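Endo-1,4-beta-mannanase (Eisenia fetida, PDB 5Y6T) probably hydrolyses internal beta-1,4-mannosidic links in mannan chains, as a cold-adapted glycoside hydrolase of family GH5. Local coordinates at residues 128-131 / 136-139; 170-175 / 202-207; 53-58 / 107-112; 347-352 / 359-364; 263-268 / 277-282. One frame throughout, in Å; residues are numbered along the deposited sequence.

Contacts 1 to 4 lie on the periphery of a TIM barrel, the fold of family GH5, and contact 5 is closer to the centre of the chain. Contact 1 touches segment 202-207 of contact 2 through Phe207. Its CE1 is 3.7 Å from Leu138 CD1, and the ring also packs on Tyr128. Contacts 3 and 4 meet through a probable hydrogen bond, Asn110 OD1 to Leu364 N at 2.8 Å. Contacts 1 and 4 have centres about 40 Å apart, on opposite sides of the chain's centre. Contact 5 lies on a strand near the probable catalytic carboxylates. Its centre is about 20 Å from that of contact 2.

Contact 1 (128-131 / 136-139); sequences YRDL and SKLQ
Leu131 and Lys137 meet at a tight helix-to-helix corner, where helix 126-133 gives way almost at once to helix 135-152. Leu131 sends one methyl, CD2, onto the backbone of the second helix. CD2 is 3.6 Å from Lys137 C and touches the carbonyl oxygen of the same residue as closely. It also touches Lys137 CB. In the reverse direction, Leu138 CB sits 3.4 Å from Leu131 O, and both methyls of Leu138 lie a little further from that oxygen. The two leucine side chains themselves only brush, with Leu131 CB 4.4 Å from Leu138 CD1. Phe207 of helix 201-218 packs on both leucines.

The polar part lies further out. In Lys137, CG beside the backbone N (chi1 -68°) and an extended chain carry NZ to the neighbourhood of Asp130. The charges do not quite meet: Lys137 NZ is 4.3 Å from Asp130 OD2, beyond a salt bridge. One water fills the step. It donates to Asp130 OD2 at 2.6 Å and accepts from Lys137 NZ at 2.8 Å. Lys137 NZ also makes a weak bond to Asn83 O. At the start of the second helix, Asp134 OD1 takes the backbone N of Lys137 and the hydroxyl of Ser136.

No direct hydrogen bond crosses between the two segments. The corner is therefore joined by methyl-to-carbonyl packing inside and a water bridge between opposite charges outside, and those charges probably add a modest attraction.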
# COMPACT_ATOMS: atom_id res chain seq x y z
N TYR A 128 -12.33 -14.76 1.92
CA TYR A 128 -11.26 -13.88 2.38
C TYR A 128 -11.38 -13.63 3.89
O TYR A 128 -10.41 -13.78 4.67
CB TYR A 128 -11.31 -12.61 1.52
CG TYR A 128 -10.65 -11.34 2.03
CD1 TYR A 128 -9.55 -11.35 2.81
CD2 TYR A 128 -11.12 -10.07 1.59
CE1 TYR A 128 -8.95 -10.17 3.26
CE2 TYR A 128 -10.55 -8.90 1.97
CZ TYR A 128 -9.48 -8.91 2.86
OH TYR A 128 -8.98 -7.70 3.23
N ARG A 129 -12.56 -13.34 4.36
CA ARG A 129 -12.76 -13.16 5.79
C ARG A 129 -12.31 -14.38 6.56
O ARG A 129 -11.65 -14.26 7.62
CB ARG A 129 -14.21 -12.83 6.12
CG ARG A 129 -14.34 -12.29 7.58
CD ARG A 129 -15.75 -12.03 8.05
NE ARG A 129 -16.39 -10.96 7.33
CZ ARG A 129 -17.16 -11.11 6.28
NH1 ARG A 129 -17.39 -12.33 5.78
NH2 ARG A 129 -17.70 -10.02 5.72
N ASP A 130 -12.61 -15.54 6.02
CA ASP A 130 -12.21 -16.76 6.71
C ASP A 130 -10.68 -16.91 6.81
O ASP A 130 -10.23 -17.51 7.80
CB ASP A 130 -12.81 -17.99 6.03
CG ASP A 130 -14.33 -18.15 6.29
OD1 ASP A 130 -14.95 -17.38 7.08
OD2 ASP A 130 -14.93 -18.98 5.57
N LEU A 131 -9.90 -16.33 5.88
CA LEU A 131 -8.42 -16.31 6.03
C LEU A 131 -7.97 -15.51 7.24
O LEU A 131 -6.91 -15.78 7.80
CB LEU A 131 -7.75 -15.79 4.83
CG LEU A 131 -8.00 -16.51 3.50
CD1 LEU A 131 -7.19 -15.88 2.40
CD2 LEU A 131 -7.75 -18.02 3.65
N SER A 136 -5.30 -22.08 9.65
CA SER A 136 -5.06 -23.23 8.74
C SER A 136 -5.32 -22.83 7.28
O SER A 136 -4.54 -23.17 6.38
CB SER A 136 -5.89 -24.46 9.17
OG SER A 136 -7.18 -24.53 8.59
N LYS A 137 -6.37 -22.07 7.07
CA LYS A 137 -6.66 -21.55 5.73
C LYS A 137 -5.68 -20.48 5.26
O LYS A 137 -5.18 -20.53 4.13
CB LYS A 137 -8.09 -21.07 5.63
CG LYS A 137 -9.03 -22.25 5.73
CD LYS A 137 -10.49 -21.90 5.74
CE LYS A 137 -11.42 -23.17 5.74
NZ LYS A 137 -12.89 -22.77 5.89
N LEU A 138 -5.38 -19.52 6.16
CA LEU A 138 -4.34 -18.54 5.87
C LEU A 138 -3.03 -19.18 5.47
O LEU A 138 -2.37 -18.73 4.52
CB LEU A 138 -4.15 -17.61 7.10
CG LEU A 138 -3.08 -16.54 6.91
CD1 LEU A 138 -3.40 -15.68 5.69
CD2 LEU A 138 -3.02 -15.77 8.25
N GLN A 139 -2.65 -20.26 6.15
CA GLN A 139 -1.37 -20.87 5.82
C GLN A 139 -1.38 -21.45 4.37
O GLN A 139 -0.36 -21.48 3.74
CB GLN A 139 -1.01 -22.00 6.80
CG GLN A 139 0.43 -22.45 6.65
CD GLN A 139 1.45 -21.40 7.00
OE1 GLN A 139 1.24 -20.52 7.90
NE2 GLN A 139 2.55 -21.38 6.24
O HOH W 1 -13.56 -20.66 4.14

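Contact 2 (170-175 / 202-207); sequences GIVSAG and QRLQSF
Leu204 of helix 201-218 reaches Ile171 and Val172 in the long loop that leads from strand 165-166 to this helix. It is a beta-alpha loop of the TIM barrel folding back on its own helix. The CB of Leu204 points at the loop. At CG the chain forks toward two neighbours. One branch, CD1, goes to Val172, 3.6 Å from its CB and 3.7 Å from its CG2. The other, CD2, goes to Ile171, 3.8 Å from CD1 and 3.9 Å from CG1 of that residue. Leu204 crosses both partners at a slant.

Ile171 reaches CD2 because its CG1 is wedged between its own backbone N and carbonyl carbon (chi1 53°) and the chain then runs straight on. Pro124 and Met165 also touch this isoleucine. Backbone bonds from Ile171 and Ser173 to Ile199 hold the loop beside the start of the helix. All three touching residues are buried and the contact is wholly apolar. With an alanine in place of Leu204 both methyl branches go, which would probably leave a gap between the loop and the helix and give the Ile171 tip room to turn. The two branches are not wholly separate in their partners: Ile171 CG1, already against CD2, also comes within 4.2 Å of Leu204 CD1.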
# COMPACT_ATOMS: atom_id res chain seq x y z
N GLY A 170 -10.81 0.04 7.69
CA GLY A 170 -12.17 -0.13 7.13
C GLY A 170 -12.94 -1.31 7.65
O GLY A 170 -14.18 -1.23 7.71
N ILE A 171 -12.25 -2.36 8.12
CA ILE A 171 -12.94 -3.56 8.51
C ILE A 171 -12.75 -3.86 9.99
O ILE A 171 -12.99 -4.98 10.43
CB ILE A 171 -12.55 -4.75 7.63
CG1 ILE A 171 -11.03 -4.99 7.53
CG2 ILE A 171 -13.22 -4.56 6.26
CD1 ILE A 171 -10.66 -6.21 6.67
N VAL A 172 -12.20 -2.90 10.74
CA VAL A 172 -11.89 -3.11 12.16
C VAL A 172 -13.02 -2.65 13.07
O VAL A 172 -13.76 -1.73 12.76
CB VAL A 172 -10.58 -2.42 12.59
CG1 VAL A 172 -10.75 -0.92 12.81
CG2 VAL A 172 -9.97 -3.07 13.84
N SER A 173 -13.10 -3.34 14.21
CA SER A 173 -13.97 -2.96 15.26
C SER A 173 -13.33 -1.84 16.06
O SER A 173 -12.36 -2.05 16.83
CB SER A 173 -14.27 -4.19 16.13
OG SER A 173 -15.36 -3.85 16.99
N ALA A 174 -13.83 -0.66 15.80
CA ALA A 174 -13.29 0.59 16.39
C ALA A 174 -13.93 0.91 17.73
O ALA A 174 -15.06 0.56 17.98
CB ALA A 174 -13.44 1.74 15.41
N GLY A 175 -13.24 1.63 18.61
CA GLY A 175 -13.86 2.04 19.87
C GLY A 175 -13.97 0.93 20.91
O GLY A 175 -14.90 0.93 21.70
N GLN A 202 -6.68 -7.27 16.70
CA GLN A 202 -5.71 -8.35 16.83
C GLN A 202 -5.70 -9.31 15.64
O GLN A 202 -4.59 -9.75 15.23
CB GLN A 202 -5.93 -9.11 18.11
CG GLN A 202 -4.91 -10.22 18.32
CD GLN A 202 -5.29 -11.57 17.79
OE1 GLN A 202 -6.49 -11.92 17.69
NE2 GLN A 202 -4.28 -12.35 17.45
N ARG A 203 -6.89 -9.63 15.07
CA ARG A 203 -6.94 -10.56 13.94
C ARG A 203 -6.36 -9.93 12.65
O ARG A 203 -5.69 -10.61 11.87
CB ARG A 203 -8.36 -11.07 13.72
CG ARG A 203 -8.89 -11.90 14.88
CD ARG A 203 -10.17 -12.58 14.46
NE ARG A 203 -10.74 -13.52 15.44
CZ ARG A 203 -10.41 -14.82 15.54
NH1 ARG A 203 -9.47 -15.35 14.77
NH2 ARG A 203 -11.04 -15.59 16.40
N LEU A 204 -6.59 -8.61 12.48
CA LEU A 204 -6.04 -7.87 11.33
C LEU A 204 -4.54 -7.80 11.42
O LEU A 204 -3.82 -8.07 10.42
CB LEU A 204 -6.64 -6.49 11.21
CG LEU A 204 -8.17 -6.53 10.98
CD1 LEU A 204 -8.74 -5.11 11.01
CD2 LEU A 204 -8.55 -7.20 9.66
N GLN A 205 -4.06 -7.41 12.60
CA GLN A 205 -2.63 -7.43 12.84
C GLN A 205 -1.97 -8.77 12.63
O GLN A 205 -0.86 -8.85 12.08
CB GLN A 205 -2.28 -6.89 14.23
CG GLN A 205 -2.59 -5.41 14.45
CD GLN A 205 -2.67 -5.09 15.94
OE1 GLN A 205 -3.28 -5.83 16.76
NE2 GLN A 205 -2.15 -3.94 16.31
N SER A 206 -2.58 -9.82 13.18
CA SER A 206 -2.05 -11.19 12.98
C SER A 206 -1.94 -11.54 11.49
O SER A 206 -0.94 -12.04 11.05
CB SER A 206 -2.90 -12.19 13.79
OG SER A 206 -2.35 -13.49 13.65
N PHE A 207 -3.02 -11.25 10.74
CA PHE A 207 -3.13 -11.50 9.28
C PHE A 207 -1.98 -10.79 8.56
O PHE A 207 -1.30 -11.38 7.75
CB PHE A 207 -4.54 -11.05 8.82
CG PHE A 207 -4.87 -11.27 7.36
CD1 PHE A 207 -5.22 -12.53 6.89
CD2 PHE A 207 -4.98 -10.21 6.50
CE1 PHE A 207 -5.66 -12.71 5.61
CE2 PHE A 207 -5.44 -10.37 5.20
CZ PHE A 207 -5.72 -11.66 4.75

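Contact 3 (53-58 / 107-112); sequences DYIVRI and YANNVL
Ile55 CG2 is the methyl on which the contact turns. It lies 3.8 Å from Asn109 CB and 4.1 Å from Val111 CG2, so it fits between Asn109, the first residue after helix 95-108, and Val111, two further on. Ile55 and Asn109 cross at about a right angle, while Ile55 and Val111 meet more obliquely. Next along the helix, Val56 CG2 lies beside the amide of Asn109, 3.9 Å from OD1 and 4.0 Å from ND2. These are packing contacts, and no hydrogen bond joins the segments.

The Asn109 amide is held from its own helix, where ND2 donates to Val105 O. CG stands beside the backbone N (chi1 -72°), which turns the amide back toward that carbonyl. A Schellman motif ends the helix here. Asn110 has positive phi, its N bonds to Tyr107 O at 3.1 Å, and Val111 N returns to Ala106 O. This sets Val111 facing Ile55. A glycine at Asn109 would probably leave Ile55 CG2 and Val56 CG2 without the side chain they rest on, and Val105 O without its side-chain donor.

Ile55 also packs on Phe102, Val105 and Ala106 of helix 95-108. Two outer helices of the barrel, 42-60 and 95-108, thus lie side by side, with Ile55 and Val111 both resting on Leu66 of strand 65-72.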
# COMPACT_ATOMS: atom_id res chain seq x y z
N ASP A 53 -0.07 1.17 -20.33
CA ASP A 53 -0.25 2.53 -20.70
C ASP A 53 -0.20 3.40 -19.42
O ASP A 53 0.37 4.49 -19.46
CB ASP A 53 -1.57 2.70 -21.47
CG ASP A 53 -1.79 4.09 -22.00
OD1 ASP A 53 -0.99 4.56 -22.79
OD2 ASP A 53 -2.76 4.70 -21.56
N TYR A 54 -0.73 2.93 -18.28
CA TYR A 54 -0.63 3.78 -17.09
C TYR A 54 0.83 3.97 -16.71
O TYR A 54 1.22 5.05 -16.26
CB TYR A 54 -1.34 3.14 -15.92
CG TYR A 54 -2.81 3.29 -15.95
CD1 TYR A 54 -3.40 4.53 -15.88
CD2 TYR A 54 -3.62 2.17 -15.93
CE1 TYR A 54 -4.80 4.64 -15.86
CE2 TYR A 54 -4.99 2.28 -15.90
CZ TYR A 54 -5.56 3.50 -15.87
OH TYR A 54 -6.91 3.54 -15.81
N ILE A 55 1.63 2.92 -16.84
CA ILE A 55 3.06 3.02 -16.48
C ILE A 55 3.74 4.07 -17.32
O ILE A 55 4.47 4.96 -16.86
CB ILE A 55 3.77 1.71 -16.73
CG1 ILE A 55 3.38 0.62 -15.73
CG2 ILE A 55 5.27 1.88 -16.60
CD1 ILE A 55 3.89 -0.74 -16.10
N VAL A 56 3.52 3.94 -18.63
CA VAL A 56 4.09 4.92 -19.55
C VAL A 56 3.67 6.40 -19.29
O VAL A 56 4.56 7.31 -19.26
CB VAL A 56 3.83 4.52 -21.05
CG1 VAL A 56 4.46 5.56 -21.97
CG2 VAL A 56 4.48 3.13 -21.35
N ARG A 57 2.38 6.61 -19.11
CA ARG A 57 1.80 7.93 -18.91
C ARG A 57 2.24 8.53 -17.59
O ARG A 57 2.57 9.70 -17.54
CB ARG A 57 0.30 7.86 -19.03
CG ARG A 57 -0.10 7.52 -20.47
CD ARG A 57 -1.51 7.94 -20.80
NE ARG A 57 -2.53 7.17 -20.12
CZ ARG A 57 -3.49 7.67 -19.37
NH1 ARG A 57 -3.56 8.96 -19.13
NH2 ARG A 57 -4.39 6.86 -18.84
N ILE A 58 2.38 7.68 -16.55
CA ILE A 58 2.91 8.17 -15.28
C ILE A 58 4.35 8.64 -15.42
O ILE A 58 4.68 9.76 -14.98
CB ILE A 58 2.72 7.10 -14.17
CG1 ILE A 58 1.24 7.01 -13.83
CG2 ILE A 58 3.62 7.44 -12.98
CD1 ILE A 58 0.85 5.85 -12.96
N TYR A 107 10.05 -1.71 -15.33
CA TYR A 107 11.50 -1.57 -15.34
C TYR A 107 11.99 -0.79 -16.56
O TYR A 107 12.83 0.10 -16.46
CB TYR A 107 12.12 -2.96 -15.30
CG TYR A 107 13.61 -2.99 -15.43
CD1 TYR A 107 14.41 -2.51 -14.44
CD2 TYR A 107 14.21 -3.65 -16.50
CE1 TYR A 107 15.82 -2.57 -14.55
CE2 TYR A 107 15.62 -3.72 -16.62
CZ TYR A 107 16.39 -3.18 -15.63
OH TYR A 107 17.77 -3.22 -15.73
N ALA A 108 11.40 -1.10 -17.70
CA ALA A 108 11.75 -0.44 -18.97
C ALA A 108 11.45 1.06 -18.91
O ALA A 108 12.07 1.87 -19.60
CB ALA A 108 11.00 -1.08 -20.11
N ASN A 109 10.51 1.45 -18.05
CA ASN A 109 10.15 2.85 -17.85
C ASN A 109 10.62 3.53 -16.59
O ASN A 109 10.23 4.63 -16.27
CB ASN A 109 8.64 2.90 -18.00
CG ASN A 109 8.22 2.72 -19.44
OD1 ASN A 109 8.19 3.69 -20.18
ND2 ASN A 109 7.81 1.51 -19.82
N ASN A 110 11.47 2.85 -15.84
CA ASN A 110 12.00 3.35 -14.59
C ASN A 110 10.95 3.75 -13.54
O ASN A 110 11.01 4.83 -12.93
CB ASN A 110 12.96 4.50 -14.81
CG ASN A 110 14.19 4.05 -15.58
OD1 ASN A 110 14.95 3.16 -15.12
ND2 ASN A 110 14.42 4.68 -16.75
N VAL A 111 9.93 2.91 -13.45
CA VAL A 111 8.83 3.08 -12.48
C VAL A 111 8.83 1.90 -11.50
O VAL A 111 8.89 0.74 -11.90
CB VAL A 111 7.50 3.10 -13.23
CG1 VAL A 111 6.30 3.04 -12.33
CG2 VAL A 111 7.45 4.31 -14.14
N LEU A 112 8.82 2.25 -10.20
CA LEU A 112 8.72 1.32 -9.11
C LEU A 112 7.26 0.99 -8.79
O LEU A 112 6.42 1.88 -8.63
CB LEU A 112 9.39 1.92 -7.88
CG LEU A 112 10.95 1.85 -7.97
CD1 LEU A 112 11.64 2.78 -6.98
CD2 LEU A 112 11.45 0.42 -7.83

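Contact 4 (347-352 / 359-364); sequences HLRGRN and RIDIIL
Ile360 packs against the type II beta turn Leu348-Arg351, which ends helix 338-348 and leads to a small antiparallel hairpin (352-353 with 358-359) on the rim of the barrel. Its side chain crosses that of Leu348 at about a right angle, with CD1 3.9 Å from Leu348 CB. Its CG1 lies 3.3 Å from Leu348 O, the carbonyl that accepts Arg351 N to close the turn. Phe23 of strand 20-28 touches both apolar side chains.

Asp361 brings its carboxylate to the backbone of the same turn. Its OD1 takes Gly350 N at 2.9 Å on the syn side, 31° out of the carboxylate plane. The Arg349 chain slants past it with CG 3.8 Å from Asp361 OD1, but the guanidinium is turned 66° from the carboxylate and its NH1 bonds to Ala60 O.

Ile360 N donates to Arg351 O at 3.2 Å, nearly along the C=O axis. A water also donates to Arg351 O and accepts from Asp361 N, so this carbonyl meets Ile360 N directly and reaches Asp361 N through the water.

At the hairpin the Asn352 amide lies obliquely over the start of Arg359. Its OD1 is hydrogen-bonded to Gln354 NE2, and its ND2 to Glu20. In one of its conformers, Arg359 is fully extended and brings NE to Asp361 O at 2.8 Å from above the carbonyl plane. Arg351 turns back along its own segment, and its NE and NH2 both donate to the single oxygen His347 O, with NE at 2.8 Å.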
# COMPACT_ATOMS: atom_id res chain seq x y z
N HIS A 347 5.19 18.78 -11.05
CA HIS A 347 5.82 19.65 -10.07
C HIS A 347 7.07 19.08 -9.41
O HIS A 347 8.04 19.81 -9.14
CB HIS A 347 4.81 20.02 -9.02
CG HIS A 347 5.37 20.87 -7.92
ND1 HIS A 347 5.82 22.15 -8.11
CD2 HIS A 347 5.58 20.59 -6.60
CE1 HIS A 347 6.28 22.64 -6.97
NE2 HIS A 347 6.16 21.71 -6.03
N LEU A 348 7.09 17.78 -9.14
CA LEU A 348 8.27 17.14 -8.51
C LEU A 348 9.35 16.70 -9.45
O LEU A 348 10.46 16.35 -9.04
CB LEU A 348 7.90 15.98 -7.58
CG LEU A 348 7.00 16.45 -6.43
CD1 LEU A 348 6.75 15.27 -5.53
CD2 LEU A 348 7.60 17.60 -5.62
N ARG A 349 9.02 16.64 -10.72
CA ARG A 349 9.98 16.13 -11.73
C ARG A 349 11.31 16.91 -11.60
O ARG A 349 11.33 18.17 -11.45
CB ARG A 349 9.44 16.31 -13.14
CG ARG A 349 10.32 15.59 -14.15
CD ARG A 349 10.13 15.81 -15.61
NE ARG A 349 8.87 16.36 -16.03
CZ ARG A 349 8.02 15.77 -16.85
NH1 ARG A 349 8.25 14.55 -17.28
NH2 ARG A 349 6.96 16.42 -17.26
N GLY A 350 12.38 16.15 -11.67
CA GLY A 350 13.73 16.76 -11.70
C GLY A 350 14.24 17.19 -10.33
O GLY A 350 15.35 17.65 -10.24
N ARG A 351 13.44 17.10 -9.26
CA ARG A 351 13.92 17.47 -7.94
C ARG A 351 14.87 16.46 -7.37
O ARG A 351 14.72 15.26 -7.58
CB ARG A 351 12.77 17.74 -6.99
CG ARG A 351 11.98 18.90 -7.61
CD ARG A 351 11.09 19.65 -6.73
NE ARG A 351 10.17 20.48 -7.51
CZ ARG A 351 10.32 21.76 -7.91
NH1 ARG A 351 11.40 22.48 -7.65
NH2 ARG A 351 9.30 22.35 -8.52
N ASN A 352 15.89 16.96 -6.68
CA ASN A 352 16.79 16.08 -5.98
C ASN A 352 17.51 16.90 -4.92
O ASN A 352 18.70 17.24 -5.07
CB ASN A 352 17.83 15.36 -6.88
CG ASN A 352 18.56 14.26 -6.12
OD1 ASN A 352 18.19 13.92 -4.99
ND2 ASN A 352 19.59 13.71 -6.73
N ARG A 359 15.78 12.05 -4.40
CA ARG A 359 15.78 11.91 -5.85
C ARG A 359 14.40 11.46 -6.35
O ARG A 359 13.86 10.52 -5.86
CB ARG A 359 16.83 10.89 -6.26
CG ARG A 359 16.87 10.62 -7.74
CD ARG A 359 18.13 9.83 -8.12
NE ARG A 359 18.31 9.74 -9.57
CZ ARG A 359 19.42 9.32 -10.20
NH1 ARG A 359 20.51 8.96 -9.53
NH2 ARG A 359 19.45 9.30 -11.52
N ILE A 360 13.86 12.16 -7.33
CA ILE A 360 12.64 11.84 -8.06
C ILE A 360 12.95 11.12 -9.36
O ILE A 360 12.32 10.08 -9.63
CB ILE A 360 11.82 13.14 -8.38
CG1 ILE A 360 11.43 13.85 -7.08
CG2 ILE A 360 10.64 12.84 -9.29
CD1 ILE A 360 10.30 13.20 -6.31
N ASP A 361 13.94 11.60 -10.15
CA ASP A 361 14.16 11.02 -11.49
C ASP A 361 15.06 9.79 -11.33
O ASP A 361 16.28 9.84 -11.55
CB ASP A 361 14.83 12.00 -12.49
CG ASP A 361 13.99 13.27 -12.74
OD1 ASP A 361 12.78 13.37 -12.37
OD2 ASP A 361 14.54 14.22 -13.31
N ILE A 362 14.46 8.70 -10.92
CA ILE A 362 15.18 7.49 -10.61
C ILE A 362 15.49 6.73 -11.90
O ILE A 362 14.72 6.78 -12.87
CB ILE A 362 14.30 6.66 -9.66
CG1 ILE A 362 14.24 7.36 -8.31
CG2 ILE A 362 14.85 5.25 -9.48
CD1 ILE A 362 13.07 6.90 -7.48
N ILE A 363 16.60 6.00 -11.86
CA ILE A 363 17.04 5.15 -12.98
C ILE A 363 17.30 3.78 -12.38
O ILE A 363 18.09 3.62 -11.46
CB ILE A 363 18.29 5.70 -13.67
CG1 ILE A 363 17.96 7.04 -14.31
CG2 ILE A 363 18.74 4.78 -14.76
CD1 ILE A 363 17.13 7.00 -15.57
N LEU A 364 16.52 2.83 -12.81
CA LEU A 364 16.59 1.50 -12.29
C LEU A 364 17.74 0.65 -12.78
O LEU A 364 18.09 -0.27 -12.09
CB LEU A 364 15.26 0.77 -12.52
CG LEU A 364 14.14 1.50 -11.75
CD1 LEU A 364 12.91 0.66 -11.94
CD2 LEU A 364 14.39 1.60 -10.25
O HOH W 2 15.50 13.93 -9.80

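Contact 5 (263-268 / 277-282); sequences YQMHTY and SSPLLV
Two buried hydroxyls bond to each other here: Thr267 OG1 and Ser278 OG are 2.7 Å apart, and either could be the donor. Ser278 OG has a second task. It accepts from Leu280 N at 3.1 Å, which makes an ST turn. Thr267 has OG1 anti to its backbone N (chi1 -173°), aimed at the serine. That leaves its methyl CG2 to pack on Leu280 CD1 at 3.6 Å. Between these two, Thr267 CB rests 3.7 Å from Pro279 CD. Two residues earlier, Met265 CB lies 3.9 Å from Pro279 CG.

The strand is 262-266 of the TIM barrel, and 277-282 belongs to the loop between it and strand 293-297. While Thr267 and Met265 face this loop, His266 points away from it. Its NE2 donates to Gln264 OE1 at 2.7 Å, in the plane of the ring, and its ND1 bonds to Glu167. Tyr268 OH bonds to Glu297, which sits at the end of strand 293-297, the place of the nucleophile in GH5 enzymes. Within the loop, Ser278 O accepts from both Leu281 N and Val282 N.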
# COMPACT_ATOMS: atom_id res chain seq x y z
N TYR A 263 5.94 3.15 6.98
CA TYR A 263 4.55 3.53 7.32
C TYR A 263 3.93 4.26 6.06
O TYR A 263 4.64 4.73 5.14
CB TYR A 263 4.50 4.43 8.54
CG TYR A 263 5.00 3.73 9.77
CD1 TYR A 263 4.34 2.62 10.30
CD2 TYR A 263 6.13 4.15 10.42
CE1 TYR A 263 4.80 1.97 11.41
CE2 TYR A 263 6.60 3.48 11.56
CZ TYR A 263 5.93 2.37 12.04
OH TYR A 263 6.28 1.67 13.17
N GLN A 264 2.61 4.27 6.05
CA GLN A 264 1.90 4.84 4.92
C GLN A 264 0.54 5.35 5.42
O GLN A 264 -0.27 4.56 5.85
CB GLN A 264 1.72 3.77 3.84
CG GLN A 264 0.87 4.23 2.68
CD GLN A 264 0.48 3.19 1.67
OE1 GLN A 264 -0.54 3.37 0.96
NE2 GLN A 264 1.17 2.10 1.63
N MET A 265 0.34 6.65 5.41
CA MET A 265 -0.88 7.25 5.84
C MET A 265 -1.61 7.81 4.66
O MET A 265 -1.04 8.55 3.88
CB MET A 265 -0.54 8.43 6.76
CG MET A 265 0.11 7.96 8.05
SD MET A 265 0.47 9.41 8.99
CE MET A 265 1.04 8.76 10.53
N HIS A 266 -2.86 7.45 4.51
CA HIS A 266 -3.76 8.10 3.54
C HIS A 266 -4.45 9.30 4.19
O HIS A 266 -4.53 9.37 5.44
CB HIS A 266 -4.83 7.12 3.14
CG HIS A 266 -4.26 5.88 2.53
ND1 HIS A 266 -5.01 4.74 2.28
CD2 HIS A 266 -2.98 5.56 2.21
CE1 HIS A 266 -4.23 3.82 1.77
NE2 HIS A 266 -3.00 4.29 1.71
N THR A 267 -4.86 10.28 3.40
CA THR A 267 -5.52 11.38 4.06
C THR A 267 -6.50 12.02 3.11
O THR A 267 -6.15 12.36 1.95
CB THR A 267 -4.56 12.42 4.68
OG1 THR A 267 -5.31 13.41 5.48
CG2 THR A 267 -3.72 13.14 3.55
N TYR A 268 -7.71 12.17 3.60
CA TYR A 268 -8.77 12.89 2.90
C TYR A 268 -9.51 13.79 3.85
O TYR A 268 -9.60 13.50 5.07
CB TYR A 268 -9.77 11.90 2.36
CG TYR A 268 -9.16 10.97 1.31
CD1 TYR A 268 -9.06 11.38 -0.04
CD2 TYR A 268 -8.68 9.71 1.65
CE1 TYR A 268 -8.63 10.49 -1.00
CE2 TYR A 268 -8.18 8.83 0.69
CZ TYR A 268 -8.11 9.24 -0.64
OH TYR A 268 -7.67 8.37 -1.61
N SER A 277 -4.12 16.80 12.44
CA SER A 277 -2.97 15.93 12.46
C SER A 277 -2.77 15.16 11.09
O SER A 277 -1.94 14.25 11.03
CB SER A 277 -3.11 14.92 13.61
OG SER A 277 -4.34 14.22 13.50
N SER A 278 -3.49 15.61 10.06
CA SER A 278 -3.32 15.09 8.70
C SER A 278 -1.88 15.21 8.26
O SER A 278 -1.26 16.30 8.49
CB SER A 278 -4.16 15.89 7.71
OG SER A 278 -3.84 15.48 6.38
N PRO A 279 -1.36 14.18 7.55
CA PRO A 279 -0.01 14.32 7.05
C PRO A 279 0.18 15.38 6.01
O PRO A 279 1.36 15.77 5.75
CB PRO A 279 0.34 12.93 6.54
CG PRO A 279 -0.99 12.30 6.15
CD PRO A 279 -1.93 12.85 7.21
N LEU A 280 -0.90 15.86 5.40
CA LEU A 280 -0.75 17.04 4.55
C LEU A 280 -0.74 18.38 5.30
O LEU A 280 -0.42 19.42 4.70
CB LEU A 280 -1.84 17.04 3.51
CG LEU A 280 -1.68 16.04 2.37
CD1 LEU A 280 -2.93 16.01 1.52
CD2 LEU A 280 -0.47 16.36 1.48
N LEU A 281 -0.91 18.34 6.63
CA LEU A 281 -0.90 19.54 7.49
C LEU A 281 0.20 19.62 8.49
O LEU A 281 0.48 20.70 9.05
CB LEU A 281 -2.24 19.68 8.21
CG LEU A 281 -3.39 20.35 7.41
CD1 LEU A 281 -3.79 19.57 6.19
CD2 LEU A 281 -4.57 20.60 8.34
N VAL A 282 0.82 18.47 8.81
CA VAL A 282 1.91 18.42 9.78
C VAL A 282 3.11 17.80 9.11
O VAL A 282 2.96 16.97 8.18
CB VAL A 282 1.55 17.63 11.04
CG1 VAL A 282 0.28 18.20 11.70
CG2 VAL A 282 1.40 16.15 10.76